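Local structure of DNA polymerase beta (Leishmania infantum, 4P4M) at residues A[218-223]-A[272-277]; A[177-182]-A[199-204]; A[279-284]-A[311-316]. The protein catalyses template-dependent addition of deoxyribonucleotides to DNA as a family X polymerase and probably works in base excision repair. One frame throughout, in Å; residues are numbered along the deposited sequence.

Contact 1 (A[218-223]-A[272-277]); sequences GVLGHF and VDIRLI. With nucleotides of chain B; nucleotides of chain C.
Val219, Leu220 and Phe223 of the helix meet Ile274 and Leu276 of the strand in a contact that is apolar throughout, with no hydrogen bond crossing it. The packing is closest where methyl groups meet. CG1 of Val219 lies 3.7 Å from CD2 of Leu276, and at the next residue CD1 of Leu220 comes equally near CG2 of Ile274, at 3.7 Å. Leu220 reaches this far because its CG stands anti to the backbone N (chi1 -179°), which extends the isobutyl group toward the strand; its CB meanwhile rests 4.3 Å from CD2 of Leu276, so that this leucine spans both strand residues. In this part of the palm, the helix that starts at 219, with Gly218 as its N-cap, lies against one face of the central sheet. The segment axes run at 146° to each other, 9.8 Å apart at their closest. Helix 157-175 supplies Cys171, Val174 and Leu175 to Phe223, and Val214 and Ala215 pack on Leu276. Phe223 makes the looser end: its CE2 is 4.2 Å from CD1 of Ile274, the two side chains crossing at about a right angle. Looser still is the outer side of the helix, where Gly221 is partly exposed and the imidazole of His222 is turned to solvent, the carbonyl oxygen of Gly218 lying against one ring face near the rim. Asp273 and Arg275, on either side of Ile274 in the strand, lie toward the DNA instead. OD2 of Asp273 stands 3.2 Å from C5' of DA5 of chain B and near OD2 of the magnesium ligand Asp196. In one of its two conformers, Arg275 lays a guanidinium face over C5' of DC4 of chain C while NH2 forms a salt bridge with Glu312.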
loop_
_atom_site.group_PDB
_atom_site.type_symbol
_atom_site.label_atom_id
_atom_site.label_comp_id
_atom_site.label_asym_id
_atom_site.label_seq_id
_atom_site.Cartn_x
_atom_site.Cartn_y
_atom_site.Cartn_z
ATOM N N GLY A 218 10.999 5.882 -13.893
ATOM C CA GLY A 218 9.604 6.101 -14.254
ATOM C C GLY A 218 8.813 4.809 -14.461
ATOM O O GLY A 218 7.712 4.819 -15.019
ATOM N N VAL A 219 9.360 3.686 -14.013
ATOM C CA VAL A 219 8.730 2.390 -14.291
ATOM C C VAL A 219 7.327 2.223 -13.676
ATOM O O VAL A 219 6.439 1.628 -14.295
ATOM C CB VAL A 219 9.652 1.177 -13.935
ATOM C CG1 VAL A 219 9.908 1.104 -12.442
ATOM C CG2 VAL A 219 9.024 -0.130 -14.429
ATOM N N LEU A 220 7.109 2.737 -12.469
ATOM C CA LEU A 220 5.774 2.585 -11.873
ATOM C C LEU A 220 4.729 3.265 -12.764
ATOM O O LEU A 220 3.645 2.723 -13.020
ATOM C CB LEU A 220 5.732 3.150 -10.447
ATOM C CG LEU A 220 4.362 3.009 -9.747
ATOM C CD1 LEU A 220 3.917 1.537 -9.719
ATOM C CD2 LEU A 220 4.407 3.594 -8.336
ATOM N N GLY A 221 5.069 4.456 -13.241
ATOM C CA GLY A 221 4.185 5.218 -14.103
ATOM C C GLY A 221 3.924 4.523 -15.430
ATOM O O GLY A 221 2.812 4.581 -15.948
ATOM N N HIS A 222 4.944 3.868 -15.984
ATOM C CA HIS A 222 4.771 3.094 -17.211
ATOM C C HIS A 222 3.820 1.910 -17.012
ATOM O O HIS A 222 2.984 1.617 -17.883
ATOM C CB HIS A 222 6.125 2.586 -17.738
ATOM C CG HIS A 222 7.060 3.679 -18.160
ATOM N ND1 HIS A 222 6.622 4.856 -18.727
ATOM C CD2 HIS A 222 8.410 3.768 -18.096
ATOM C CE1 HIS A 222 7.665 5.626 -18.995
ATOM N NE2 HIS A 222 8.758 4.990 -18.625
ATOM N N PHE A 223 3.962 1.219 -15.881
ATOM C CA PHE A 223 3.095 0.081 -15.554
ATOM C C PHE A 223 1.644 0.550 -15.360
ATOM O O PHE A 223 0.694 -0.068 -15.860
ATOM C CB PHE A 223 3.631 -0.630 -14.295
ATOM C CG PHE A 223 2.881 -1.890 -13.913
ATOM C CD1 PHE A 223 2.625 -2.885 -14.850
ATOM C CD2 PHE A 223 2.474 -2.093 -12.596
ATOM C CE1 PHE A 223 1.954 -4.053 -14.483
ATOM C CE2 PHE A 223 1.812 -3.255 -12.227
ATOM C CZ PHE A 223 1.558 -4.238 -13.170
ATOM N N VAL A 272 -6.778 -0.759 -5.275
ATOM C CA VAL A 272 -5.514 -1.385 -5.629
ATOM C C VAL A 272 -4.369 -0.454 -5.231
ATOM O O VAL A 272 -4.338 0.703 -5.641
ATOM C CB VAL A 272 -5.456 -1.727 -7.147
ATOM C CG1 VAL A 272 -4.062 -2.283 -7.537
ATOM C CG2 VAL A 272 -6.567 -2.730 -7.516
ATOM N N ASP A 273 -3.445 -0.964 -4.411
ATOM C CA ASP A 273 -2.258 -0.213 -3.987
ATOM C C ASP A 273 -1.012 -0.902 -4.546
ATOM O O ASP A 273 -0.843 -2.106 -4.359
ATOM C CB ASP A 273 -2.161 -0.179 -2.443
ATOM C CG ASP A 273 -3.249 0.668 -1.789
ATOM O OD1 ASP A 273 -4.004 1.378 -2.494
ATOM O OD2 ASP A 273 -3.331 0.639 -0.543
ATOM N N ILE A 274 -0.147 -0.160 -5.243
ATOM C CA ILE A 274 1.098 -0.748 -5.768
ATOM C C ILE A 274 2.311 -0.004 -5.188
ATOM O O ILE A 274 2.350 1.222 -5.241
ATOM C CB ILE A 274 1.141 -0.681 -7.326
ATOM C CG1 ILE A 274 -0.142 -1.267 -7.935
ATOM C CG2 ILE A 274 2.420 -1.365 -7.883
ATOM C CD1 ILE A 274 -0.338 -0.972 -9.437
ATOM N N ARG A 275 3.265 -0.732 -4.594
ATOM C CA ARG A 275 4.488 -0.102 -4.077
ATOM C C ARG A 275 5.697 -0.634 -4.844
ATOM O O ARG A 275 5.868 -1.845 -4.999
ATOM C CB ARG A 275 4.684 -0.336 -2.561
ATOM C CG ARG A 275 3.818 0.521 -1.599
ATOM C CD ARG A 275 4.308 1.980 -1.426
ATOM N NE ARG A 275 5.709 2.088 -1.002
ATOM C CZ ARG A 275 6.095 2.475 0.214
ATOM N NH1 ARG A 275 5.179 2.804 1.109
ATOM N NH2 ARG A 275 7.392 2.546 0.532
ATOM N N LEU A 276 6.530 0.284 -5.333
ATOM C CA LEU A 276 7.752 -0.073 -6.060
ATOM C C LEU A 276 8.922 -0.135 -5.064
ATOM O O LEU A 276 9.172 0.836 -4.345
ATOM C CB LEU A 276 8.046 0.981 -7.147
ATOM C CG LEU A 276 9.354 0.826 -7.943
ATOM C CD1 LEU A 276 9.429 -0.495 -8.738
ATOM C CD2 LEU A 276 9.578 2.047 -8.889
ATOM N N ILE A 277 9.620 -1.271 -5.019
ATOM C CA ILE A 277 10.597 -1.558 -3.950
ATOM C C ILE A 277 11.908 -2.073 -4.551
ATOM O O ILE A 277 11.879 -2.880 -5.482
ATOM C CB ILE A 277 10.040 -2.643 -2.975
ATOM C CG1 ILE A 277 8.776 -2.152 -2.251
ATOM C CG2 ILE A 277 11.123 -3.108 -1.953
ATOM C CD1 ILE A 277 8.996 -0.952 -1.312
ATOM P P DA B 5 -5.715 3.207 2.431
ATOM O OP1 DA B 5 -6.275 2.645 1.184
ATOM O OP2 DA B 5 -6.235 2.732 3.727
ATOM O "O5'" DA B 5 -4.141 3.018 2.359
ATOM C "C5'" DA B 5 -3.539 1.766 2.439
ATOM C "C4'" DA B 5 -2.053 1.921 2.193
ATOM O "O4'" DA B 5 -1.505 2.921 3.094
ATOM C "C3'" DA B 5 -1.288 0.641 2.499
ATOM O "O3'" DA B 5 -0.031 0.642 1.803
ATOM C "C2'" DA B 5 -1.154 0.783 4.017
ATOM C "C1'" DA B 5 -0.751 2.251 4.103
ATOM N N9 DA B 5 -0.929 2.934 5.394
ATOM C C8 DA B 5 -2.074 3.439 5.947
ATOM N N7 DA B 5 -1.890 4.036 7.107
ATOM C C5 DA B 5 -0.525 3.924 7.334
ATOM C C6 DA B 5 0.318 4.349 8.390
ATOM N N6 DA B 5 -0.110 5.005 9.478
ATOM N N1 DA B 5 1.639 4.069 8.289
ATOM C C2 DA B 5 2.070 3.414 7.204
ATOM N N3 DA B 5 1.374 2.965 6.157
ATOM C C4 DA B 5 0.075 3.253 6.281
ATOM P P DC C 4 8.891 6.986 2.242
ATOM O OP1 DC C 4 9.842 6.418 1.260
ATOM O OP2 DC C 4 9.216 8.246 2.951
ATOM O "O5'" DC C 4 7.484 7.210 1.517
ATOM C "C5'" DC C 4 6.816 6.120 0.872
ATOM C "C4'" DC C 4 5.646 6.624 0.046
ATOM O "O4'" DC C 4 4.563 6.975 0.955
ATOM C "C3'" DC C 4 5.919 7.851 -0.821
ATOM O "O3'" DC C 4 5.237 7.606 -2.055
ATOM C "C2'" DC C 4 5.336 9.008 0.002
ATOM C "C1'" DC C 4 4.216 8.334 0.811
ATOM N N1 DC C 4 4.027 8.877 2.206
ATOM C C2 DC C 4 2.728 9.145 2.642
ATOM O O2 DC C 4 1.792 8.933 1.858
ATOM N N3 DC C 4 2.526 9.635 3.895
ATOM C C4 DC C 4 3.571 9.845 4.699
ATOM N N4 DC C 4 3.312 10.326 5.927
ATOM C C5 DC C 4 4.914 9.582 4.275
ATOM C C6 DC C 4 5.100 9.095 3.034
#

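Contact 2 (A[177-182]-A[199-204]); sequences KDFSIL and AILSRT
An antiparallel strand pair in the palm sheet joins 179-182 to 199-203, the end of strand 193-203, which carries the magnesium ligands Asp196 and Asp198 just upstream. Ser180 and Ser202 form one hydrogen-bonded pair, Ser180 N giving to Ser202 O at 2.8 Å. Leu182 and Ile200 form the next, with Ile200 N to Leu182 O at 2.8 Å; beyond the strands, Thr204 N adds a bond to Asp178 O. The two faces of this pair differ. On the one packed against Cys171 of helix 157-175, CD1 of Ile181 meets CD1 of Leu201 at 3.9 Å, and CG of Arg203 sits over a face of the Phe179 ring in a CH-pi contact, 3.8 Å from its centroid. From there a bend at chi3 (70°) turns the guanidinium back toward Asp178, its plane steep to the ring. The salt bridge from NH2 to Asp178 OD2 is long, and NH2 bonds the carbonyl of Pro208; a water lying in the guanidinium plane links NH1 to OD2. On the Ser202 face, another water connects Ile200 O, 3.0 Å away, with Ser202 OG at 2.8 Å.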
loop_
_atom_site.group_PDB
_atom_site.type_symbol
_atom_site.label_atom_id
_atom_site.label_comp_id
_atom_site.label_asym_id
_atom_site.label_seq_id
_atom_site.Cartn_x
_atom_site.Cartn_y
_atom_site.Cartn_z
ATOM N N LYS A 177 10.894 -9.862 -18.020
ATOM C CA LYS A 177 11.325 -10.812 -16.993
ATOM C C LYS A 177 12.151 -10.196 -15.863
ATOM O O LYS A 177 12.358 -10.842 -14.840
ATOM C CB LYS A 177 12.116 -11.962 -17.636
ATOM C CG LYS A 177 13.427 -11.508 -18.248
ATOM C CD LYS A 177 14.287 -12.676 -18.700
ATOM C CE LYS A 177 15.634 -12.182 -19.200
ATOM N NZ LYS A 177 16.613 -13.290 -19.349
ATOM N N ASP A 178 12.640 -8.965 -16.035
ATOM C CA ASP A 178 13.426 -8.329 -14.958
ATOM C C ASP A 178 12.571 -7.945 -13.746
ATOM O O ASP A 178 13.111 -7.626 -12.683
ATOM C CB ASP A 178 14.150 -7.062 -15.443
ATOM C CG ASP A 178 15.342 -7.357 -16.333
ATOM O OD1 ASP A 178 15.837 -8.499 -16.325
ATOM O OD2 ASP A 178 15.786 -6.423 -17.036
ATOM N N PHE A 179 11.248 -7.944 -13.911
ATOM C CA PHE A 179 10.342 -7.490 -12.855
ATOM C C PHE A 179 9.416 -8.592 -12.334
ATOM O O PHE A 179 9.169 -9.582 -13.015
ATOM C CB PHE A 179 9.510 -6.287 -13.340
ATOM C CG PHE A 179 10.275 -4.990 -13.347
ATOM C CD1 PHE A 179 10.993 -4.594 -14.461
ATOM C CD2 PHE A 179 10.283 -4.172 -12.223
ATOM C CE1 PHE A 179 11.703 -3.403 -14.462
ATOM C CE2 PHE A 179 10.984 -2.976 -12.221
ATOM C CZ PHE A 179 11.694 -2.593 -13.338
ATOM N N SER A 180 8.914 -8.422 -11.114
ATOM C CA SER A 180 7.911 -9.345 -10.592
ATOM C C SER A 180 6.851 -8.632 -9.746
ATOM O O SER A 180 7.072 -7.513 -9.265
ATOM C CB SER A 180 8.584 -10.448 -9.774
ATOM O OG SER A 180 9.166 -9.901 -8.612
ATOM N N ILE A 181 5.708 -9.298 -9.577
ATOM C CA ILE A 181 4.608 -8.822 -8.730
ATOM C C ILE A 181 4.316 -9.837 -7.625
ATOM O O ILE A 181 4.233 -11.049 -7.887
ATOM C CB ILE A 181 3.300 -8.623 -9.552
ATOM C CG1 ILE A 181 3.413 -7.427 -10.495
ATOM C CG2 ILE A 181 2.100 -8.445 -8.607
ATOM C CD1 ILE A 181 3.222 -6.067 -9.810
ATOM N N LEU A 182 4.160 -9.339 -6.396
ATOM C CA LEU A 182 3.783 -10.154 -5.232
ATOM C C LEU A 182 2.616 -9.474 -4.505
ATOM O O LEU A 182 2.676 -8.275 -4.218
ATOM C CB LEU A 182 4.965 -10.286 -4.258
ATOM C CG LEU A 182 6.243 -10.998 -4.734
ATOM C CD1 LEU A 182 7.499 -10.474 -4.024
ATOM C CD2 LEU A 182 6.120 -12.517 -4.573
ATOM N N ALA A 199 -0.027 -4.732 -3.543
ATOM C CA ALA A 199 0.972 -5.329 -4.422
ATOM C C ALA A 199 2.358 -4.699 -4.238
ATOM O O ALA A 199 2.472 -3.495 -3.988
ATOM C CB ALA A 199 0.527 -5.209 -5.884
ATOM N N ILE A 200 3.396 -5.530 -4.348
ATOM C CA ILE A 200 4.781 -5.060 -4.457
ATOM C C ILE A 200 5.294 -5.319 -5.867
ATOM O O ILE A 200 5.183 -6.434 -6.392
ATOM C CB ILE A 200 5.733 -5.796 -3.468
ATOM C CG1 ILE A 200 5.326 -5.527 -2.021
ATOM C CG2 ILE A 200 7.212 -5.381 -3.716
ATOM C CD1 ILE A 200 6.040 -6.451 -1.004
ATOM N N LEU A 201 5.837 -4.273 -6.483
ATOM C CA LEU A 201 6.518 -4.387 -7.766
ATOM C C LEU A 201 8.023 -4.259 -7.505
ATOM O O LEU A 201 8.459 -3.307 -6.868
ATOM C CB LEU A 201 6.029 -3.274 -8.698
ATOM C CG LEU A 201 6.736 -3.097 -10.044
ATOM C CD1 LEU A 201 6.521 -4.326 -10.939
ATOM C CD2 LEU A 201 6.262 -1.813 -10.735
ATOM N N SER A 202 8.819 -5.213 -7.981
ATOM C CA SER A 202 10.258 -5.161 -7.728
ATOM C C SER A 202 11.071 -5.886 -8.800
ATOM O O SER A 202 10.557 -6.780 -9.481
ATOM C CB SER A 202 10.574 -5.760 -6.352
ATOM O OG SER A 202 10.263 -7.153 -6.302
ATOM N N ARG A 203 12.337 -5.498 -8.952
ATOM C CA ARG A 203 13.240 -6.206 -9.864
ATOM C C ARG A 203 13.702 -7.521 -9.237
ATOM O O ARG A 203 13.890 -7.610 -8.022
ATOM C CB ARG A 203 14.446 -5.323 -10.236
ATOM C CG ARG A 203 14.079 -4.151 -11.178
ATOM C CD ARG A 203 15.262 -3.175 -11.359
ATOM N NE ARG A 203 16.377 -3.728 -12.148
ATOM C CZ ARG A 203 16.372 -3.815 -13.474
ATOM N NH1 ARG A 203 15.310 -3.400 -14.157
ATOM N NH2 ARG A 203 17.424 -4.307 -14.126
ATOM N N THR A 204 13.894 -8.546 -10.064
ATOM C CA THR A 204 14.270 -9.858 -9.553
ATOM C C THR A 204 15.749 -9.906 -9.155
ATOM O O THR A 204 16.543 -9.040 -9.541
ATOM C CB THR A 204 14.048 -10.954 -10.604
ATOM O OG1 THR A 204 14.971 -10.752 -11.682
ATOM C CG2 THR A 204 12.598 -10.926 -11.139
HETATM O O HOH W 1 14.643 -12.144 -14.009
HETATM O O HOH W 2 14.597 -3.955 -17.042
HETATM O O HOH W 3 7.618 -8.106 -6.186
#

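Contact 3 (A[279-284]-A[311-316]); sequences TKSVPT and NEYGLF. With nucleotides of chain C.
Ser281, in the 3-10 turn that leads into helix 282-290, and Thr284, in the first turn of that helix, meet the backbone of Glu312 and Tyr313 in the tight turn of a β-hairpin, the two strands of which, 308-310 and 315-317, stand beside the helix. Asn311 shapes the turn as an Asx turn. Direct hydrogen bonding across the contact comes from hydroxyls. Ser281 OG donates to Tyr313 O at 2.7 Å, and the same carbonyl also receives Arg353. Thr284 OG1 lies 2.9 Å from Glu312 O and 3.0 Å from Ser281 O, two acceptors for one proton. With chi1 at 42° this oxygen lies between its own backbone N and carbonyl carbon, a position that brings it to both carbonyls, while CG2 is left to pack against the backbone of Gly314. A water donates to both Thr284 O and Asn311 O, adding a second tie between helix and turn. Within the turn, OD1 of Asn311 accepts twice. Gly314 N approaches almost in line with the carbonyl bond, at 3.1 Å, whereas Tyr313 N, 2.8 Å away, comes from above the amide plane; the pair should hold the amide in a fixed rotation. Packing is contributed by Glu312, whose CG lies over the centre of the Tyr313 ring; its carboxylate pairs with Arg275, and Thr288 and Phe289 of the helix touch the same side chain. Two further bonds go to DNA. The other end of the Asn311 amide, ND2, donates to OP1 of DA3 of chain C at 2.9 Å. One nucleotide along, the hydroxyl of Tyr313 donates to OP1 of DC4 of chain C, OH to OP1 2.7 Å.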
loop_
_atom_site.group_PDB
_atom_site.type_symbol
_atom_site.label_atom_id
_atom_site.label_comp_id
_atom_site.label_asym_id
_atom_site.label_seq_id
_atom_site.Cartn_x
_atom_site.Cartn_y
_atom_site.Cartn_z
ATOM N N THR A 279 15.311 -4.241 -5.025
ATOM C CA THR A 279 15.543 -5.678 -4.824
ATOM C C THR A 279 16.026 -6.059 -3.412
ATOM O O THR A 279 15.448 -6.954 -2.766
ATOM C CB THR A 279 16.517 -6.253 -5.879
ATOM O OG1 THR A 279 16.006 -5.986 -7.188
ATOM C CG2 THR A 279 16.673 -7.774 -5.699
ATOM N N LYS A 280 17.075 -5.397 -2.923
ATOM C CA LYS A 280 17.623 -5.745 -1.601
ATOM C C LYS A 280 16.628 -5.498 -0.460
ATOM O O LYS A 280 16.808 -6.017 0.656
ATOM C CB LYS A 280 18.929 -4.982 -1.313
ATOM C CG LYS A 280 18.714 -3.482 -1.097
ATOM C CD LYS A 280 20.009 -2.736 -0.686
ATOM C CE LYS A 280 20.998 -2.597 -1.842
ATOM N NZ LYS A 280 22.178 -1.724 -1.474
ATOM N N SER A 281 15.599 -4.691 -0.726
ATOM C CA SER A 281 14.578 -4.376 0.283
ATOM C C SER A 281 13.388 -5.337 0.288
ATOM O O SER A 281 12.491 -5.214 1.119
ATOM C CB SER A 281 14.053 -2.940 0.071
ATOM O OG SER A 281 15.062 -1.976 0.343
ATOM N N VAL A 282 13.347 -6.281 -0.646
ATOM C CA VAL A 282 12.141 -7.109 -0.782
ATOM C C VAL A 282 11.738 -7.920 0.486
ATOM O O VAL A 282 10.566 -7.954 0.850
ATOM C CB VAL A 282 12.191 -7.987 -2.069
ATOM C CG1 VAL A 282 11.099 -9.045 -2.060
ATOM C CG2 VAL A 282 12.067 -7.081 -3.314
ATOM N N PRO A 283 12.702 -8.560 1.175
ATOM C CA PRO A 283 12.285 -9.318 2.371
ATOM C C PRO A 283 11.648 -8.438 3.454
ATOM O O PRO A 283 10.650 -8.836 4.072
ATOM C CB PRO A 283 13.607 -9.930 2.882
ATOM C CG PRO A 283 14.471 -10.034 1.625
ATOM C CD PRO A 283 14.122 -8.783 0.839
ATOM N N THR A 284 12.222 -7.263 3.707
ATOM C CA THR A 284 11.637 -6.364 4.698
ATOM C C THR A 284 10.323 -5.726 4.201
ATOM O O THR A 284 9.452 -5.400 4.998
ATOM C CB THR A 284 12.639 -5.268 5.141
ATOM O OG1 THR A 284 13.333 -4.770 3.994
ATOM C CG2 THR A 284 13.673 -5.846 6.129
ATOM N N ASN A 311 12.064 -0.878 8.855
ATOM C CA ASN A 311 11.032 -0.361 7.949
ATOM C C ASN A 311 10.963 -1.243 6.694
ATOM O O ASN A 311 11.553 -2.328 6.669
ATOM C CB ASN A 311 11.274 1.129 7.611
ATOM C CG ASN A 311 12.626 1.370 6.958
ATOM O OD1 ASN A 311 13.144 0.501 6.259
ATOM N ND2 ASN A 311 13.209 2.555 7.189
ATOM N N GLU A 312 10.239 -0.809 5.661
ATOM C CA GLU A 312 10.120 -1.650 4.466
ATOM C C GLU A 312 11.430 -1.767 3.697
ATOM O O GLU A 312 11.620 -2.718 2.929
ATOM C CB GLU A 312 9.004 -1.165 3.521
ATOM C CG GLU A 312 9.141 0.292 3.051
ATOM C CD GLU A 312 8.329 1.259 3.907
ATOM O OE1 GLU A 312 8.455 1.232 5.155
ATOM O OE2 GLU A 312 7.548 2.044 3.324
ATOM N N TYR A 313 12.327 -0.806 3.909
ATOM C CA TYR A 313 13.562 -0.731 3.135
ATOM C C TYR A 313 14.703 -1.563 3.711
ATOM O O TYR A 313 15.622 -1.953 2.981
ATOM C CB TYR A 313 13.995 0.726 2.967
ATOM C CG TYR A 313 12.931 1.574 2.314
ATOM C CD1 TYR A 313 12.499 1.295 1.023
ATOM C CD2 TYR A 313 12.352 2.651 2.985
ATOM C CE1 TYR A 313 11.508 2.064 0.415
ATOM C CE2 TYR A 313 11.366 3.426 2.379
ATOM C CZ TYR A 313 10.958 3.127 1.090
ATOM O OH TYR A 313 9.988 3.885 0.453
ATOM N N GLY A 314 14.652 -1.845 5.013
ATOM C CA GLY A 314 15.705 -2.670 5.598
ATOM C C GLY A 314 15.667 -2.773 7.110
ATOM O O GLY A 314 14.783 -2.204 7.758
ATOM N N LEU A 315 16.616 -3.533 7.656
ATOM C CA LEU A 315 16.846 -3.621 9.098
ATOM C C LEU A 315 18.183 -2.939 9.352
ATOM O O LEU A 315 19.203 -3.371 8.806
ATOM C CB LEU A 315 16.905 -5.098 9.540
ATOM C CG LEU A 315 17.252 -5.413 11.005
ATOM C CD1 LEU A 315 16.166 -4.883 11.967
ATOM C CD2 LEU A 315 17.466 -6.914 11.216
ATOM N N PHE A 316 18.189 -1.870 10.159
ATOM C CA PHE A 316 19.388 -1.029 10.305
ATOM C C PHE A 316 19.850 -0.978 11.766
ATOM O O PHE A 316 19.060 -0.681 12.655
ATOM C CB PHE A 316 19.103 0.400 9.790
ATOM C CG PHE A 316 18.598 0.440 8.371
ATOM C CD1 PHE A 316 19.489 0.430 7.306
ATOM C CD2 PHE A 316 17.230 0.459 8.105
ATOM C CE1 PHE A 316 19.023 0.445 5.988
ATOM C CE2 PHE A 316 16.751 0.476 6.799
ATOM C CZ PHE A 316 17.647 0.471 5.734
ATOM P P DA C 3 10.895 5.585 8.274
ATOM O OP1 DA C 3 12.150 5.170 7.603
ATOM O OP2 DA C 3 10.824 6.874 9.001
ATOM O "O5'" DA C 3 9.721 5.623 7.198
ATOM C "C5'" DA C 3 9.462 4.481 6.385
ATOM C "C4'" DA C 3 8.328 4.810 5.433
ATOM O "O4'" DA C 3 7.086 4.898 6.174
ATOM C "C3'" DA C 3 8.511 6.140 4.706
ATOM O "O3'" DA C 3 8.576 5.839 3.329
ATOM C "C2'" DA C 3 7.236 6.919 5.023
ATOM C "C1'" DA C 3 6.270 5.865 5.560
ATOM N N9 DA C 3 5.363 6.444 6.549
ATOM C C8 DA C 3 5.713 6.978 7.759
ATOM N N7 DA C 3 4.693 7.448 8.444
ATOM C C5 DA C 3 3.601 7.214 7.624
ATOM C C6 DA C 3 2.230 7.495 7.776
ATOM N N6 DA C 3 1.716 8.095 8.866
ATOM N N1 DA C 3 1.409 7.139 6.761
ATOM C C2 DA C 3 1.931 6.548 5.674
ATOM N N3 DA C 3 3.203 6.243 5.418
ATOM C C4 DA C 3 3.997 6.600 6.444
ATOM P P DC C 4 8.891 6.986 2.242
ATOM O OP1 DC C 4 9.842 6.418 1.260
ATOM O OP2 DC C 4 9.216 8.246 2.951
ATOM O "O5'" DC C 4 7.484 7.210 1.517
ATOM C "C5'" DC C 4 6.816 6.120 0.872
ATOM C "C4'" DC C 4 5.646 6.624 0.046
ATOM O "O4'" DC C 4 4.563 6.975 0.955
ATOM C "C3'" DC C 4 5.919 7.851 -0.821
ATOM O "O3'" DC C 4 5.237 7.606 -2.055
ATOM C "C2'" DC C 4 5.336 9.008 0.002
ATOM C "C1'" DC C 4 4.216 8.334 0.811
ATOM N N1 DC C 4 4.027 8.877 2.206
ATOM C C2 DC C 4 2.728 9.145 2.642
ATOM O O2 DC C 4 1.792 8.933 1.858
ATOM N N3 DC C 4 2.526 9.635 3.895
ATOM C C4 DC C 4 3.571 9.845 4.699
ATOM N N4 DC C 4 3.312 10.326 5.927
ATOM C C5 DC C 4 4.914 9.582 4.275
ATOM C C6 DC C 4 5.100 9.095 3.034
HETATM O O HOH W 4 10.077 -4.581 7.580
#

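From the N terminus, the three contacts close one after another, none nested or crossing. Contact 2 comes first, closing a short loop that contains Gly185, Arg189 and both magnesium ligands. Contact 1 follows, its 48-residue loop adding strand 243-248 before the chain returns through strand 270-277. This strand runs parallel beside 199-203, so contacts 1 and 2 share one sheet, with Leu201 N next to Arg275 O. Contact 3 closes last, round the helices bearing the nucleotide-pocket residues Phe289, Lys293 and Asn296. It is tied to the palm through Arg275 with Glu312 and through Thr279 with the carbonyl of Arg203.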